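Local coordinates for protein inorganic pyrophosphatase (Shewanella sp. AS-11, PDB 6LL8) that probably hydrolyses diphosphate to two phosphates, as a metal-dependent inorganic pyrophosphatase of the DHH family, at residues D15-L26 against C116-Y125; E45-F55 against N135-S146. All coordinates share one frame; numbering follows the deposited sequence.

Contact 1. Residues D15-L26 against C116-Y125; sequences DSICGAIALAYL and CSNTVIKMMY. Unlike the reference sequence in segment 116-125: Ser117 (reference Arg). With MG (magnesium ion), chain D.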
loop_
_atom_site.group_PDB
_atom_site.type_symbol
_atom_site.label_atom_id
_atom_site.label_comp_id
_atom_site.label_asym_id
_atom_site.label_seq_id
_atom_site.Cartn_x
_atom_site.Cartn_y
_atom_site.Cartn_z
ATOM N N ASP A 15 5.356 1.639 -2.463
ATOM C CA ASP A 15 5.746 2.421 -1.290
ATOM C C ASP A 15 6.481 1.555 -0.285
ATOM O O ASP A 15 7.534 1.952 0.236
ATOM C CB ASP A 15 4.498 3.044 -0.677
ATOM C CG ASP A 15 4.671 4.128 0.353
ATOM O OD1 ASP A 15 5.761 4.773 0.344
ATOM O OD2 ASP A 15 3.711 4.399 1.112
ATOM N N SER A 16 5.978 0.371 -0.006
ATOM C CA SER A 16 6.612 -0.543 0.950
ATOM C C SER A 16 7.989 -0.988 0.463
ATOM O O SER A 16 8.886 -1.174 1.294
ATOM C CB SER A 16 5.725 -1.741 1.222
ATOM O OG SER A 16 4.734 -1.481 2.201
ATOM N N ILE A 17 8.150 -1.280 -0.812
ATOM C CA ILE A 17 9.441 -1.769 -1.354
ATOM C C ILE A 17 10.412 -0.610 -1.453
ATOM O O ILE A 17 11.555 -0.671 -0.965
ATOM C CB ILE A 17 9.237 -2.473 -2.700
ATOM C CG1 ILE A 17 8.383 -3.724 -2.523
ATOM C CG2 ILE A 17 10.563 -2.742 -3.372
ATOM C CD1 ILE A 17 8.975 -4.821 -1.661
ATOM N N CYS A 18 10.008 0.442 -2.143
ATOM C CA CYS A 18 10.897 1.591 -2.383
ATOM C C CYS A 18 11.226 2.277 -1.079
ATOM O O CYS A 18 12.348 2.757 -0.901
ATOM C CB CYS A 18 10.278 2.549 -3.390
ATOM S SG CYS A 18 10.020 1.773 -5.023
ATOM N N GLY A 19 10.242 2.371 -0.196
ATOM C CA GLY A 19 10.515 2.966 1.113
ATOM C C GLY A 19 11.479 2.167 1.948
ATOM O O GLY A 19 12.336 2.742 2.632
ATOM N N ALA A 20 11.405 0.847 1.893
ATOM C CA ALA A 20 12.397 0.022 2.622
ATOM C C ALA A 20 13.804 0.298 2.074
ATOM O O ALA A 20 14.752 0.450 2.861
ATOM C CB ALA A 20 12.041 -1.425 2.528
ATOM N N ILE A 21 13.949 0.353 0.765
ATOM C CA ILE A 21 15.267 0.627 0.135
ATOM C C ILE A 21 15.726 2.018 0.561
ATOM O O ILE A 21 16.884 2.201 0.966
ATOM C CB ILE A 21 15.166 0.513 -1.388
ATOM C CG1 ILE A 21 14.882 -0.927 -1.808
ATOM C CG2 ILE A 21 16.445 1.026 -2.035
ATOM C CD1 ILE A 21 14.555 -1.099 -3.275
ATOM N N ALA A 22 14.856 3.007 0.448
ATOM C CA ALA A 22 15.238 4.402 0.707
ATOM C C ALA A 22 15.589 4.607 2.179
ATOM O O ALA A 22 16.584 5.302 2.494
ATOM C CB ALA A 22 14.117 5.318 0.285
ATOM N N LEU A 23 14.820 4.053 3.105
ATOM C CA LEU A 23 15.120 4.242 4.529
ATOM C C LEU A 23 16.330 3.424 4.916
ATOM O O LEU A 23 17.147 3.913 5.718
ATOM C CB LEU A 23 13.911 3.918 5.383
ATOM C CG LEU A 23 14.126 4.054 6.884
ATOM C CD1 LEU A 23 14.650 5.404 7.298
ATOM C CD2 LEU A 23 12.844 3.721 7.639
ATOM N N ALA A 24 16.515 2.207 4.398
ATOM C CA ALA A 24 17.747 1.459 4.735
ATOM C C ALA A 24 18.973 2.260 4.300
ATOM O O ALA A 24 19.983 2.298 5.023
ATOM C CB ALA A 24 17.747 0.091 4.119
ATOM N N TYR A 25 18.939 2.877 3.130
ATOM C CA TYR A 25 20.095 3.669 2.660
ATOM C C TYR A 25 20.361 4.781 3.655
ATOM O O TYR A 25 21.506 5.030 4.062
ATOM C CB TYR A 25 19.836 4.207 1.261
ATOM C CG TYR A 25 20.971 5.081 0.764
ATOM C CD1 TYR A 25 22.105 4.539 0.202
ATOM C CD2 TYR A 25 20.927 6.442 0.927
ATOM C CE1 TYR A 25 23.128 5.371 -0.211
ATOM C CE2 TYR A 25 21.959 7.287 0.570
ATOM C CZ TYR A 25 23.068 6.740 -0.022
ATOM O OH TYR A 25 24.121 7.554 -0.408
ATOM N N LEU A 26 19.326 5.528 4.034
ATOM C CA LEU A 26 19.471 6.657 4.977
ATOM C C LEU A 26 20.060 6.152 6.294
ATOM O O LEU A 26 21.020 6.769 6.800
ATOM C CB LEU A 26 18.100 7.280 5.213
ATOM C CG LEU A 26 18.051 8.356 6.294
ATOM C CD1 LEU A 26 19.032 9.487 6.016
ATOM C CD2 LEU A 26 16.652 8.867 6.452
ATOM N N CYS A 116 1.966 9.520 0.909
ATOM C CA CYS A 116 2.902 8.412 0.665
ATOM C C CYS A 116 3.896 8.291 1.816
ATOM O O CYS A 116 4.399 9.325 2.283
ATOM C CB CYS A 116 3.594 8.638 -0.658
ATOM S SG CYS A 116 4.681 7.287 -1.142
ATOM N N SER A 117 4.244 7.069 2.210
ATOM C CA SER A 117 5.287 6.907 3.230
ATOM C C SER A 117 6.588 7.531 2.763
ATOM O O SER A 117 7.361 8.055 3.585
ATOM C CB SER A 117 5.541 5.451 3.553
ATOM O OG SER A 117 4.414 4.781 4.066
ATOM N N ASN A 118 6.893 7.465 1.481
ATOM C CA ASN A 118 8.162 8.006 0.955
ATOM C C ASN A 118 8.207 9.521 1.067
ATOM O O ASN A 118 9.328 10.055 1.101
ATOM C CB ASN A 118 8.459 7.509 -0.463
ATOM C CG ASN A 118 9.129 6.154 -0.483
ATOM O OD1 ASN A 118 10.361 6.106 -0.387
ATOM N ND2 ASN A 118 8.367 5.065 -0.498
ATOM N N THR A 119 7.071 10.201 1.150
ATOM C CA THR A 119 7.069 11.658 1.451
ATOM C C THR A 119 7.661 11.870 2.838
ATOM O O THR A 119 8.454 12.816 3.062
ATOM C CB THR A 119 5.674 12.225 1.294
ATOM O OG1 THR A 119 5.298 12.002 -0.065
ATOM C CG2 THR A 119 5.583 13.688 1.647
ATOM N N VAL A 120 7.264 11.032 3.787
ATOM C CA VAL A 120 7.789 11.126 5.166
ATOM C C VAL A 120 9.267 10.718 5.177
ATOM O O VAL A 120 10.081 11.343 5.860
ATOM C CB VAL A 120 6.958 10.271 6.123
ATOM C CG1 VAL A 120 7.425 10.530 7.558
ATOM C CG2 VAL A 120 5.476 10.551 5.992
ATOM N N ILE A 121 9.665 9.684 4.440
ATOM C CA ILE A 121 11.087 9.316 4.392
ATOM C C ILE A 121 11.895 10.479 3.827
ATOM O O ILE A 121 12.986 10.729 4.325
ATOM C CB ILE A 121 11.256 8.001 3.616
ATOM C CG1 ILE A 121 10.547 6.862 4.348
ATOM C CG2 ILE A 121 12.721 7.695 3.407
ATOM C CD1 ILE A 121 10.439 5.574 3.557
ATOM N N LYS A 122 11.387 11.216 2.854
ATOM C CA LYS A 122 12.131 12.394 2.352
ATOM C C LYS A 122 12.309 13.384 3.496
ATOM O O LYS A 122 13.395 13.972 3.621
ATOM C CB LYS A 122 11.402 12.972 1.145
ATOM C CG LYS A 122 12.253 13.834 0.253
ATOM C CD LYS A 122 12.469 15.190 0.667
ATOM C CE LYS A 122 13.273 15.932 -0.409
ATOM N NZ LYS A 122 13.411 17.314 0.035
ATOM N N MET A 123 11.294 13.579 4.315
ATOM C CA MET A 123 11.421 14.471 5.498
ATOM C C MET A 123 12.527 13.964 6.421
ATOM O O MET A 123 13.224 14.787 7.031
ATOM C CB MET A 123 10.121 14.540 6.301
ATOM C CG MET A 123 9.003 15.237 5.587
ATOM S SD MET A 123 7.477 14.969 6.551
ATOM C CE MET A 123 6.268 15.761 5.495
ATOM N N MET A 124 12.695 12.658 6.525
ATOM C CA MET A 124 13.790 12.111 7.350
ATOM C C MET A 124 15.153 12.432 6.741
ATOM O O MET A 124 16.077 12.849 7.465
ATOM C CB MET A 124 13.589 10.609 7.525
ATOM C CG MET A 124 12.315 10.246 8.214
ATOM S SD MET A 124 11.967 8.470 8.292
ATOM C CE MET A 124 13.140 7.972 9.527
ATOM N N TYR A 125 15.305 12.292 5.436
ATOM C CA TYR A 125 16.563 12.681 4.789
ATOM C C TYR A 125 16.845 14.156 5.080
ATOM O O TYR A 125 18.000 14.507 5.365
ATOM C CB TYR A 125 16.544 12.482 3.274
ATOM C CG TYR A 125 16.846 11.086 2.809
ATOM C CD1 TYR A 125 15.869 10.114 2.666
ATOM C CD2 TYR A 125 18.116 10.796 2.355
ATOM C CE1 TYR A 125 16.174 8.857 2.177
ATOM C CE2 TYR A 125 18.439 9.543 1.868
ATOM C CZ TYR A 125 17.457 8.564 1.753
ATOM O OH TYR A 125 17.800 7.338 1.237
HETATM MG MG MG D . 1.685 3.821 1.169
#
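Leu26 CB lies over one face of the Tyr125 ring, 4.0 Å from its centroid, a CH-pi contact. Tyr125 OH comes in near the plane of the Tyr25 ring, beside CD2. The same hydroxyl donates to Ala22 O (O to O 2.7 Å), which also takes Leu26 N within its helix. The Asp15 carboxylate and the Asn118 amide stand 50° apart. Asn118 ND2 gives Asp15 OD1 a 2.8 Å bond and reaches Asp15 O weakly, while Ser117 N meets the syn lone pair of Asp15 OD2 (2.9 Å, 155° at the hydrogen). With CG anti to the backbone N (chi1 -167°), the carboxylate is carried to the N-terminal end of helix 117-128, and OD2 binds magnesium at 2.1 Å; Asp73, His95 and Asp147 bind the same ion. The bonds from Ser117 N and Asn118 ND2 probably help orient this metal ligand. Gly19 lets Asn118 fit as a knob among Asp15, Cys18, Gly19 and Ala22, since a CB there would press on Asn118 ND2 and on Ile121 CD1, which rests 3.5 Å from Gly19 O. The helices run nearly parallel (axes 9.6 Å apart); strand 34-38 and helix 44-53 pack on helix 14-29, and helix 134-147 covers Ala22 and Asn118.

Contact 2. Residues E45-F55 against N135-S146; sequences ETAFILEKFGF and NIAGIMMCAILS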
loop_
_atom_site.group_PDB
_atom_site.type_symbol
_atom_site.label_atom_id
_atom_site.label_comp_id
_atom_site.label_asym_id
_atom_site.label_seq_id
_atom_site.Cartn_x
_atom_site.Cartn_y
_atom_site.Cartn_z
ATOM N N GLU A 45 4.077 -3.433 -11.235
ATOM C CA GLU A 45 4.399 -1.989 -11.144
ATOM C C GLU A 45 5.723 -1.806 -10.422
ATOM O O GLU A 45 6.593 -1.019 -10.854
ATOM C CB GLU A 45 3.294 -1.249 -10.390
ATOM C CG GLU A 45 3.531 0.233 -10.274
ATOM C CD GLU A 45 2.934 0.994 -9.128
ATOM O OE1 GLU A 45 3.281 0.785 -8.011
ATOM O OE2 GLU A 45 2.198 1.891 -9.440
ATOM N N THR A 46 5.918 -2.479 -9.291
ATOM C CA THR A 46 7.155 -2.290 -8.522
ATOM C C THR A 46 8.345 -2.817 -9.311
ATOM O O THR A 46 9.413 -2.208 -9.298
ATOM C CB THR A 46 7.087 -2.934 -7.137
ATOM O OG1 THR A 46 5.899 -2.476 -6.479
ATOM C CG2 THR A 46 8.305 -2.588 -6.316
ATOM N N ALA A 47 8.191 -3.944 -9.992
ATOM C CA ALA A 47 9.288 -4.473 -10.818
ATOM C C ALA A 47 9.680 -3.425 -11.861
ATOM O O ALA A 47 10.867 -3.253 -12.143
ATOM C CB ALA A 47 8.875 -5.790 -11.432
ATOM N N PHE A 48 8.689 -2.781 -12.472
ATOM C CA PHE A 48 8.922 -1.732 -13.473
ATOM C C PHE A 48 9.744 -0.612 -12.880
ATOM O O PHE A 48 10.713 -0.121 -13.492
ATOM C CB PHE A 48 7.572 -1.268 -14.014
ATOM C CG PHE A 48 7.621 -0.096 -14.959
ATOM C CD1 PHE A 48 7.772 -0.314 -16.305
ATOM C CD2 PHE A 48 7.513 1.214 -14.507
ATOM C CE1 PHE A 48 7.837 0.746 -17.193
ATOM C CE2 PHE A 48 7.559 2.283 -15.404
ATOM C CZ PHE A 48 7.701 2.026 -16.743
ATOM N N ILE A 49 9.361 -0.152 -11.691
ATOM C CA ILE A 49 10.077 0.981 -11.041
ATOM C C ILE A 49 11.535 0.578 -10.751
ATOM O O ILE A 49 12.469 1.342 -11.035
ATOM C CB ILE A 49 9.345 1.385 -9.761
ATOM C CG1 ILE A 49 7.962 1.989 -10.062
ATOM C CG2 ILE A 49 10.199 2.331 -8.924
ATOM C CD1 ILE A 49 7.085 2.089 -8.821
ATOM N N LEU A 50 11.718 -0.591 -10.144
ATOM C CA LEU A 50 13.079 -0.996 -9.759
ATOM C C LEU A 50 13.938 -1.189 -11.007
ATOM O O LEU A 50 15.110 -0.834 -10.989
ATOM C CB LEU A 50 13.082 -2.248 -8.886
ATOM C CG LEU A 50 12.427 -2.117 -7.513
ATOM C CD1 LEU A 50 12.846 -3.281 -6.626
ATOM C CD2 LEU A 50 12.713 -0.795 -6.802
ATOM N N GLU A 51 13.387 -1.748 -12.072
ATOM C CA GLU A 51 14.181 -1.959 -13.289
ATOM C C GLU A 51 14.568 -0.596 -13.860
ATOM O O GLU A 51 15.726 -0.399 -14.304
ATOM C CB GLU A 51 13.418 -2.815 -14.294
ATOM C CG GLU A 51 14.256 -3.137 -15.535
ATOM C CD GLU A 51 14.495 -2.078 -16.591
ATOM O OE1 GLU A 51 13.732 -1.115 -16.691
ATOM O OE2 GLU A 51 15.494 -2.272 -17.353
ATOM N N LYS A 52 13.641 0.359 -13.830
ATOM C CA LYS A 52 13.897 1.678 -14.442
ATOM C C LYS A 52 15.096 2.353 -13.786
ATOM O O LYS A 52 15.863 3.032 -14.467
ATOM C CB LYS A 52 12.652 2.551 -14.313
ATOM C CG LYS A 52 12.776 3.929 -14.912
ATOM C CD LYS A 52 11.480 4.663 -14.857
ATOM C CE LYS A 52 11.573 6.085 -15.363
ATOM N NZ LYS A 52 11.984 6.120 -16.782
ATOM N N PHE A 53 15.247 2.205 -12.479
ATOM C CA PHE A 53 16.293 2.908 -11.710
ATOM C C PHE A 53 17.411 1.982 -11.253
ATOM O O PHE A 53 18.299 2.445 -10.544
ATOM C CB PHE A 53 15.657 3.695 -10.558
ATOM C CG PHE A 53 14.859 4.870 -11.048
ATOM C CD1 PHE A 53 15.490 6.009 -11.510
ATOM C CD2 PHE A 53 13.495 4.776 -11.135
ATOM C CE1 PHE A 53 14.739 7.050 -12.050
ATOM C CE2 PHE A 53 12.756 5.822 -11.661
ATOM C CZ PHE A 53 13.378 6.956 -12.104
ATOM N N GLY A 54 17.447 0.740 -11.719
ATOM C CA GLY A 54 18.626 -0.123 -11.546
ATOM C C GLY A 54 18.723 -0.875 -10.240
ATOM O O GLY A 54 19.828 -1.260 -9.894
ATOM N N PHE A 55 17.634 -1.114 -9.534
ATOM C CA PHE A 55 17.665 -1.805 -8.235
ATOM C C PHE A 55 17.276 -3.267 -8.350
ATOM O O PHE A 55 16.357 -3.623 -9.092
ATOM C CB PHE A 55 16.678 -1.154 -7.262
ATOM C CG PHE A 55 17.097 0.212 -6.798
ATOM C CD1 PHE A 55 17.899 0.360 -5.694
ATOM C CD2 PHE A 55 16.741 1.339 -7.511
ATOM C CE1 PHE A 55 18.316 1.621 -5.305
ATOM C CE2 PHE A 55 17.141 2.606 -7.108
ATOM C CZ PHE A 55 17.931 2.738 -6.006
ATOM N N ASN A 135 19.326 7.653 -8.045
ATOM C CA ASN A 135 18.565 6.400 -8.219
ATOM C C ASN A 135 17.505 6.257 -7.127
ATOM O O ASN A 135 16.369 5.883 -7.399
ATOM C CB ASN A 135 19.503 5.197 -8.380
ATOM C CG ASN A 135 20.450 4.915 -7.208
ATOM O OD1 ASN A 135 20.622 5.711 -6.280
ATOM N ND2 ASN A 135 21.184 3.815 -7.302
ATOM N N ILE A 136 17.897 6.495 -5.886
ATOM C CA ILE A 136 16.960 6.464 -4.743
ATOM C C ILE A 136 15.873 7.520 -4.965
ATOM O O ILE A 136 14.680 7.239 -4.744
ATOM C CB ILE A 136 17.684 6.714 -3.412
ATOM C CG1 ILE A 136 18.711 5.621 -3.124
ATOM C CG2 ILE A 136 16.686 6.915 -2.284
ATOM C CD1 ILE A 136 18.119 4.371 -2.653
ATOM N N ALA A 137 16.255 8.701 -5.403
ATOM C CA ALA A 137 15.242 9.745 -5.624
ATOM C C ALA A 137 14.207 9.270 -6.644
ATOM O O ALA A 137 13.009 9.560 -6.485
ATOM C CB ALA A 137 15.882 11.044 -6.080
ATOM N N GLY A 138 14.661 8.575 -7.672
ATOM C CA GLY A 138 13.738 8.120 -8.706
ATOM C C GLY A 138 12.701 7.163 -8.152
ATOM O O GLY A 138 11.530 7.269 -8.489
ATOM N N ILE A 139 13.144 6.175 -7.370
ATOM C CA ILE A 139 12.174 5.183 -6.869
ATOM C C ILE A 139 11.270 5.851 -5.834
ATOM O O ILE A 139 10.079 5.490 -5.759
ATOM C CB ILE A 139 12.832 3.885 -6.394
ATOM C CG1 ILE A 139 13.662 4.037 -5.120
ATOM C CG2 ILE A 139 13.620 3.250 -7.526
ATOM C CD1 ILE A 139 14.152 2.725 -4.558
ATOM N N MET A 140 11.766 6.773 -5.030
ATOM C CA MET A 140 10.915 7.491 -4.074
ATOM C C MET A 140 9.850 8.302 -4.813
ATOM O O MET A 140 8.675 8.300 -4.446
ATOM C CB MET A 140 11.761 8.396 -3.189
ATOM C CG MET A 140 12.697 7.666 -2.225
ATOM S SD MET A 140 13.713 8.780 -1.256
ATOM C CE MET A 140 12.488 9.496 -0.173
ATOM N N MET A 141 10.281 8.984 -5.862
ATOM C CA MET A 141 9.369 9.765 -6.707
ATOM C C MET A 141 8.261 8.865 -7.248
ATOM O O MET A 141 7.074 9.221 -7.198
ATOM C CB MET A 141 10.177 10.380 -7.836
ATOM C CG MET A 141 9.359 11.236 -8.798
ATOM S SD MET A 141 10.077 11.377 -10.450
ATOM C CE MET A 141 9.839 9.696 -11.008
ATOM N N CYS A 142 8.653 7.712 -7.782
ATOM C CA CYS A 142 7.660 6.777 -8.351
ATOM C C CYS A 142 6.695 6.325 -7.262
ATOM O O CYS A 142 5.475 6.225 -7.512
ATOM C CB CYS A 142 8.321 5.576 -8.994
ATOM S SG CYS A 142 9.170 5.940 -10.533
ATOM N N ALA A 143 7.202 5.976 -6.090
ATOM C CA ALA A 143 6.304 5.528 -5.019
ATOM C C ALA A 143 5.255 6.589 -4.695
ATOM O O ALA A 143 4.069 6.252 -4.500
ATOM C CB ALA A 143 7.087 5.187 -3.782
ATOM N N ILE A 144 5.644 7.862 -4.653
ATOM C CA ILE A 144 4.692 8.925 -4.283
ATOM C C ILE A 144 3.684 9.104 -5.417
ATOM O O ILE A 144 2.496 9.298 -5.150
ATOM C CB ILE A 144 5.432 10.225 -3.932
ATOM C CG1 ILE A 144 6.432 10.039 -2.786
ATOM C CG2 ILE A 144 4.411 11.312 -3.597
ATOM C CD1 ILE A 144 7.446 11.129 -2.680
ATOM N N LEU A 145 4.137 9.077 -6.661
ATOM C CA LEU A 145 3.213 9.154 -7.808
ATOM C C LEU A 145 2.216 8.009 -7.770
ATOM O O LEU A 145 1.049 8.181 -8.147
ATOM C CB LEU A 145 4.016 9.136 -9.102
ATOM C CG LEU A 145 4.757 10.423 -9.423
ATOM C CD1 LEU A 145 5.812 10.127 -10.475
ATOM C CD2 LEU A 145 3.817 11.521 -9.880
ATOM N N SER A 146 2.630 6.822 -7.351
ATOM C CA SER A 146 1.740 5.648 -7.275
ATOM C C SER A 146 0.731 5.843 -6.148
ATOM O O SER A 146 -0.486 5.730 -6.381
ATOM C CB SER A 146 2.550 4.393 -7.098
ATOM O OG SER A 146 1.687 3.296 -7.197
HETATM O O HOH W 1 20.615 1.824 -9.180
#
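Phe53 leans on segment 135-146 from CB outward. Its CB touches Ile139 CG2 at 3.7 Å, CG and CD2 also lie near that methyl, CD2 reaching Gly138 C too, CD1 and CE1 lie against Gly138 CA, CE2 meets Cys142 SG at the ring edge, and CZ ends 3.6 Å from Gly138 CA. Gly138 CA stands over the ring centre, 13° off the normal, a CH-pi contact that a side chain at Gly138 would block; Lys52 CG covers the opposite face. The ring is a knob among Asn135, Gly138, Ile139 and Cys142. With the ring cut back to an alanine, Gly138 and Cys142 SG are likely to lose their aromatic partner and a gap to open. Past the Schellman turn at Gly54, the Phe55 ring takes Ile139 CD1 over one face, 4.0 Å from its centroid, and has Asn135 O at its edge; a water over the other face links Phe53 O to Asn135 ND2. Ile139 CG1 sits between the backbone N and carbonyl carbon (chi1 69°), directing CD1 to that ring. Ile49 CD1 packs on Cys142 CB, and Ser146 OG donates to the syn lone pair of Glu45 OE2 (2.7 Å), while Glu45 OE1 bonds Ser14. The helices cross at 156°, nearly antiparallel; Met183 of helix 176-187 touches Glu45, Ile49 and Cys142, whereas helices 14-29 and 117-128 pack against Met140.

In the fold
After strand 4-7, helix 14-29 and then helix 44-53 follow, with strand 34-38 between them. The chain then runs through strands 59-60, 68-72, 88-94 and 108-111 before helix 117-128 returns to helix 14-29, where contact 1 closes a loop with 89 residues between its segments. Helix 134-147 follows directly and meets helix 44-53, closing contact 2 across 79 residues. The segments alternate along the chain, so the two loops cross. Their centres lie 11 Å apart, and they touch where Asn118 OD1 meets Met140 CG at 3.4 Å. Together they tie helices 14-29, 44-53, 117-128 and 134-147 into one packed group beside the metal site.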